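Local coordinates for protein DsbA-like disulfide oxidoreductase (Wolbachia endosymbiont of Drosophila melanogaster, PDB 6EEZ) that probably shuffles disulfide bonds in substrate proteins as a thioredoxin-fold disulfide isomerase of the DsbA-like family, at residues A[79-91]-A[132-144]. Residues are numbered along the deposited sequence; the frame is centred on the assembly and turned at random.
Sequences LKAAKSALAVYFL and SIKDNADKIEQMI
Phe90 and Met143 approach from opposite directions, and the thioether meets the rim of the ring rather than its face: Met143 SD lies 3.5 Å from Phe90 CZ and 83° off the ring normal, an edge-on Met-aromatic contact. Tyr89, its neighbour in the same helix, covers one face of the ring with CD2, over its centre. The flat side chain fills a hole among Met143, Ile140, Lys139 and Ser132, with Lys139 giving its aliphatic CG, 4.0 Å from Phe90 CZ. A bend about the CG-SD bond turns Met143 CE toward Leu86, 3.9 Å from Leu86 CD2.

Ile140 is the central knob in return, set among Lys83, Leu86, Ala87 and Phe90. Its two branches divide the work: CG2 presses on the methylenes of Lys83, 3.5 Å from Lys83 CD, while CD1 reaches in over Ala87. The small Ala87 also lets the chain at Ile133 come near, CB against Ile133 CG1. Helices 76-91, 126-135 and 137-154 belong to the all-helical insertion between strands 65-70 and 161-164, the DsbA-type elaboration of the thioredoxin fold; the axes of 79-91 and 137-144 make 122°. One turn on, Ile144 fits among Leu79, Ala82, Lys83 and Leu86, its CD1 3.9 Å from Ala82 CB.

Lysine suits the edge at Lys83: bent at chi2 (-99°) and chi4, its long methylene chain covers apolar Ile140 and Ile144 before NZ meets Glu141 OE1 at 2.8 Å, nearly along the C-O axis, in a salt bridge; Asn145 takes the other carboxylate oxygen. At the far end, the Ser132 hydroxyl points at Ala87 O, modelled so close that the exact length is doubtful, and Leu91 packs its CG against Ser132 CB at 3.5 Å.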
loop_
_atom_site.group_PDB
_atom_site.type_symbol
_atom_site.label_atom_id
_atom_site.label_comp_id
_atom_site.label_asym_id
_atom_site.label_seq_id
_atom_site.Cartn_x
_atom_site.Cartn_y
_atom_site.Cartn_z
ATOM N N LEU A 79 -3.299 -11.263 5.984
ATOM C CA LEU A 79 -4.676 -10.875 5.735
ATOM C C LEU A 79 -5.223 -10.149 6.933
ATOM O O LEU A 79 -5.931 -9.161 6.791
ATOM C CB LEU A 79 -5.538 -12.100 5.427
ATOM C CG LEU A 79 -7.014 -11.853 5.109
ATOM C CD1 LEU A 79 -7.179 -10.909 3.937
ATOM C CD2 LEU A 79 -7.711 -13.161 4.790
ATOM N N LYS A 80 -4.890 -10.656 8.120
ATOM C CA LYS A 80 -5.265 -10.015 9.377
ATOM C C LYS A 80 -4.694 -8.611 9.492
ATOM O O LYS A 80 -5.409 -7.668 9.817
ATOM C CB LYS A 80 -4.786 -10.836 10.563
ATOM C CG LYS A 80 -5.570 -12.090 10.819
ATOM C CD LYS A 80 -4.977 -12.779 12.021
ATOM C CE LYS A 80 -5.751 -14.012 12.436
ATOM N NZ LYS A 80 -5.001 -14.711 13.498
ATOM N N ALA A 81 -3.399 -8.481 9.236
ATOM C CA ALA A 81 -2.750 -7.193 9.369
ATOM C C ALA A 81 -3.295 -6.245 8.300
ATOM O O ALA A 81 -3.521 -5.066 8.561
ATOM C CB ALA A 81 -1.242 -7.335 9.276
ATOM N N ALA A 82 -3.582 -6.776 7.118
ATOM C CA ALA A 82 -4.154 -5.952 6.066
ATOM C C ALA A 82 -5.538 -5.466 6.475
ATOM O O ALA A 82 -5.832 -4.279 6.358
ATOM C CB ALA A 82 -4.225 -6.711 4.744
ATOM N N LYS A 83 -6.378 -6.378 6.951
ATOM C CA LYS A 83 -7.737 -6.034 7.353
ATOM C C LYS A 83 -7.747 -4.997 8.481
ATOM O O LYS A 83 -8.590 -4.095 8.524
ATOM C CB LYS A 83 -8.501 -7.282 7.825
ATOM C CG LYS A 83 -8.780 -8.350 6.758
ATOM C CD LYS A 83 -10.193 -8.242 6.201
ATOM C CE LYS A 83 -10.512 -9.352 5.204
ATOM N NZ LYS A 83 -11.871 -9.930 5.411
ATOM N N SER A 84 -6.809 -5.155 9.406
ATOM C CA SER A 84 -6.715 -4.290 10.569
ATOM C C SER A 84 -6.310 -2.881 10.118
ATOM O O SER A 84 -6.868 -1.877 10.580
ATOM C CB SER A 84 -5.710 -4.879 11.574
ATOM O OG SER A 84 -6.064 -6.210 11.962
ATOM N N ALA A 85 -5.370 -2.816 9.182
ATOM C CA ALA A 85 -4.921 -1.550 8.621
ATOM C C ALA A 85 -6.091 -0.744 8.083
ATOM O O ALA A 85 -6.246 0.435 8.400
ATOM C CB ALA A 85 -3.905 -1.785 7.527
ATOM N N LEU A 86 -6.930 -1.367 7.273
ATOM C CA LEU A 86 -8.058 -0.632 6.730
ATOM C C LEU A 86 -9.097 -0.343 7.821
ATOM O O LEU A 86 -9.833 0.627 7.716
ATOM C CB LEU A 86 -8.686 -1.390 5.566
ATOM C CG LEU A 86 -7.827 -1.398 4.305
ATOM C CD1 LEU A 86 -8.432 -2.285 3.215
ATOM C CD2 LEU A 86 -7.678 0.019 3.794
ATOM N N ALA A 87 -9.145 -1.156 8.875
ATOM C CA ALA A 87 -10.108 -0.918 9.946
ATOM C C ALA A 87 -9.751 0.373 10.686
ATOM O O ALA A 87 -10.627 1.095 11.165
ATOM C CB ALA A 87 -10.154 -2.081 10.902
ATOM N N VAL A 88 -8.454 0.649 10.752
ATOM C CA VAL A 88 -7.939 1.905 11.277
ATOM C C VAL A 88 -8.243 3.073 10.326
ATOM O O VAL A 88 -8.673 4.146 10.749
ATOM C CB VAL A 88 -6.410 1.795 11.514
ATOM C CG1 VAL A 88 -5.772 3.167 11.730
ATOM C CG2 VAL A 88 -6.136 0.877 12.686
ATOM N N TYR A 89 -7.997 2.864 9.042
ATOM C CA TYR A 89 -8.253 3.875 8.024
ATOM C C TYR A 89 -9.654 4.463 8.121
ATOM O O TYR A 89 -9.840 5.676 8.057
ATOM C CB TYR A 89 -8.043 3.266 6.638
ATOM C CG TYR A 89 -8.472 4.134 5.486
ATOM C CD1 TYR A 89 -7.703 5.213 5.078
ATOM C CD2 TYR A 89 -9.631 3.847 4.778
ATOM C CE1 TYR A 89 -8.079 5.997 4.003
ATOM C CE2 TYR A 89 -10.022 4.625 3.693
ATOM C CZ TYR A 89 -9.241 5.700 3.308
ATOM O OH TYR A 89 -9.640 6.475 2.238
ATOM N N PHE A 90 -10.640 3.595 8.273
ATOM C CA PHE A 90 -12.010 4.046 8.274
ATOM C C PHE A 90 -12.408 4.730 9.572
ATOM O O PHE A 90 -13.359 5.507 9.581
ATOM C CB PHE A 90 -12.931 2.870 7.975
ATOM C CG PHE A 90 -12.959 2.506 6.521
ATOM C CD1 PHE A 90 -13.580 3.343 5.595
ATOM C CD2 PHE A 90 -12.344 1.355 6.072
ATOM C CE1 PHE A 90 -13.599 3.020 4.241
ATOM C CE2 PHE A 90 -12.362 1.015 4.709
ATOM C CZ PHE A 90 -12.985 1.850 3.798
ATOM N N LEU A 91 -11.685 4.463 10.656
ATOM C CA LEU A 91 -11.890 5.208 11.910
ATOM C C LEU A 91 -11.274 6.589 11.820
ATOM O O LEU A 91 -11.879 7.585 12.217
ATOM C CB LEU A 91 -11.274 4.476 13.100
ATOM C CG LEU A 91 -11.942 3.198 13.588
ATOM C CD1 LEU A 91 -10.995 2.481 14.522
ATOM C CD2 LEU A 91 -13.255 3.504 14.289
ATOM N N SER A 132 -14.896 -1.152 14.226
ATOM C CA SER A 132 -14.526 -0.808 12.852
ATOM C C SER A 132 -14.369 -2.072 11.996
ATOM O O SER A 132 -14.842 -2.127 10.858
ATOM C CB SER A 132 -13.237 0.017 12.838
ATOM O OG SER A 132 -12.926 0.510 11.544
ATOM N N ILE A 133 -13.703 -3.079 12.559
ATOM C CA ILE A 133 -13.550 -4.370 11.908
ATOM C C ILE A 133 -14.907 -4.900 11.457
ATOM O O ILE A 133 -15.080 -5.301 10.307
ATOM C CB ILE A 133 -12.872 -5.403 12.855
ATOM C CG1 ILE A 133 -11.378 -5.090 12.997
ATOM C CG2 ILE A 133 -13.061 -6.841 12.339
ATOM C CD1 ILE A 133 -10.653 -5.984 13.967
ATOM N N LYS A 134 -15.871 -4.882 12.369
ATOM C CA LYS A 134 -17.142 -5.548 12.134
ATOM C C LYS A 134 -18.043 -4.710 11.239
ATOM O O LYS A 134 -18.624 -5.220 10.283
ATOM C CB LYS A 134 -17.847 -5.843 13.462
ATOM C CG LYS A 134 -16.996 -6.608 14.475
ATOM C CD LYS A 134 -16.689 -8.029 14.028
ATOM C CE LYS A 134 -15.595 -8.635 14.891
ATOM N NZ LYS A 134 -15.934 -8.586 16.343
ATOM N N ASP A 135 -18.159 -3.425 11.552
ATOM C CA ASP A 135 -19.060 -2.544 10.821
ATOM C C ASP A 135 -18.664 -2.419 9.356
ATOM O O ASP A 135 -19.534 -2.376 8.485
ATOM C CB ASP A 135 -19.090 -1.146 11.438
ATOM C CG ASP A 135 -19.765 -1.108 12.791
ATOM O OD1 ASP A 135 -20.346 -2.133 13.199
ATOM O OD2 ASP A 135 -19.722 -0.039 13.441
ATOM N N ASN A 136 -17.360 -2.339 9.088
ATOM C CA ASN A 136 -16.851 -2.140 7.724
ATOM C C ASN A 136 -16.336 -3.422 7.057
ATOM O O ASN A 136 -15.534 -3.366 6.120
ATOM C CB ASN A 136 -15.733 -1.092 7.741
ATOM C CG ASN A 136 -16.183 0.217 8.349
ATOM O OD1 ASN A 136 -15.722 0.607 9.430
ATOM N ND2 ASN A 136 -17.112 0.894 7.675
ATOM N N ALA A 137 -16.809 -4.570 7.531
ATOM C CA ALA A 137 -16.260 -5.856 7.107
ATOM C C ALA A 137 -16.446 -6.059 5.604
ATOM O O ALA A 137 -15.481 -6.367 4.901
ATOM C CB ALA A 137 -16.898 -6.984 7.884
ATOM N N ASP A 138 -17.668 -5.865 5.110
ATOM C CA ASP A 138 -17.933 -5.998 3.674
ATOM C C ASP A 138 -17.018 -5.114 2.831
ATOM O O ASP A 138 -16.539 -5.543 1.788
ATOM C CB ASP A 138 -19.383 -5.646 3.343
ATOM C CG ASP A 138 -20.365 -6.631 3.907
ATOM O OD1 ASP A 138 -19.907 -7.652 4.464
ATOM O OD2 ASP A 138 -21.591 -6.391 3.784
ATOM N N LYS A 139 -16.779 -3.878 3.268
ATOM C CA LYS A 139 -16.070 -2.929 2.423
ATOM C C LYS A 139 -14.582 -3.204 2.444
ATOM O O LYS A 139 -13.907 -3.059 1.433
ATOM C CB LYS A 139 -16.337 -1.500 2.851
ATOM C CG LYS A 139 -15.698 -0.485 1.932
ATOM C CD LYS A 139 -16.708 0.551 1.469
ATOM C CE LYS A 139 -17.657 -0.018 0.418
ATOM N NZ LYS A 139 -18.751 0.937 0.099
ATOM N N ILE A 140 -14.072 -3.601 3.601
ATOM C CA ILE A 140 -12.677 -3.999 3.713
ATOM C C ILE A 140 -12.426 -5.233 2.845
ATOM O O ILE A 140 -11.426 -5.316 2.139
ATOM C CB ILE A 140 -12.295 -4.313 5.174
ATOM C CG1 ILE A 140 -12.377 -3.036 6.017
ATOM C CG2 ILE A 140 -10.901 -4.925 5.240
ATOM C CD1 ILE A 140 -12.351 -3.276 7.507
ATOM N N GLU A 141 -13.331 -6.200 2.937
ATOM C CA GLU A 141 -13.218 -7.426 2.175
ATOM C C GLU A 141 -13.195 -7.084 0.681
ATOM O O GLU A 141 -12.349 -7.570 -0.057
ATOM C CB GLU A 141 -14.375 -8.373 2.517
ATOM C CG GLU A 141 -14.519 -9.585 1.588
ATOM C CD GLU A 141 -13.375 -10.588 1.735
ATOM O OE1 GLU A 141 -12.602 -10.481 2.717
ATOM O OE2 GLU A 141 -13.262 -11.496 0.880
ATOM N N GLN A 142 -14.118 -6.221 0.261
ATOM C CA GLN A 142 -14.220 -5.787 -1.130
ATOM C C GLN A 142 -12.942 -5.121 -1.606
ATOM O O GLN A 142 -12.467 -5.400 -2.717
ATOM C CB GLN A 142 -15.399 -4.826 -1.307
ATOM C CG GLN A 142 -15.725 -4.508 -2.747
ATOM C CD GLN A 142 -16.927 -3.587 -2.891
ATOM O OE1 GLN A 142 -16.785 -2.368 -2.830
ATOM N NE2 GLN A 142 -18.120 -4.167 -3.092
ATOM N N MET A 143 -12.382 -4.255 -0.763
ATOM C CA MET A 143 -11.178 -3.509 -1.141
ATOM C C MET A 143 -9.979 -4.427 -1.297
ATOM O O MET A 143 -9.148 -4.220 -2.176
ATOM C CB MET A 143 -10.863 -2.415 -0.113
ATOM C CG MET A 143 -11.808 -1.219 -0.158
ATOM S SD MET A 143 -11.571 -0.063 1.227
ATOM C CE MET A 143 -10.019 0.689 0.750
ATOM N N ILE A 144 -9.875 -5.435 -0.443
ATOM C CA ILE A 144 -8.723 -6.323 -0.482
ATOM C C ILE A 144 -8.845 -7.256 -1.687
ATOM O O ILE A 144 -7.860 -7.548 -2.363
ATOM C CB ILE A 144 -8.588 -7.127 0.822
ATOM C CG1 ILE A 144 -8.015 -6.218 1.917
ATOM C CG2 ILE A 144 -7.705 -8.367 0.618
ATOM C CD1 ILE A 144 -7.826 -6.873 3.245
#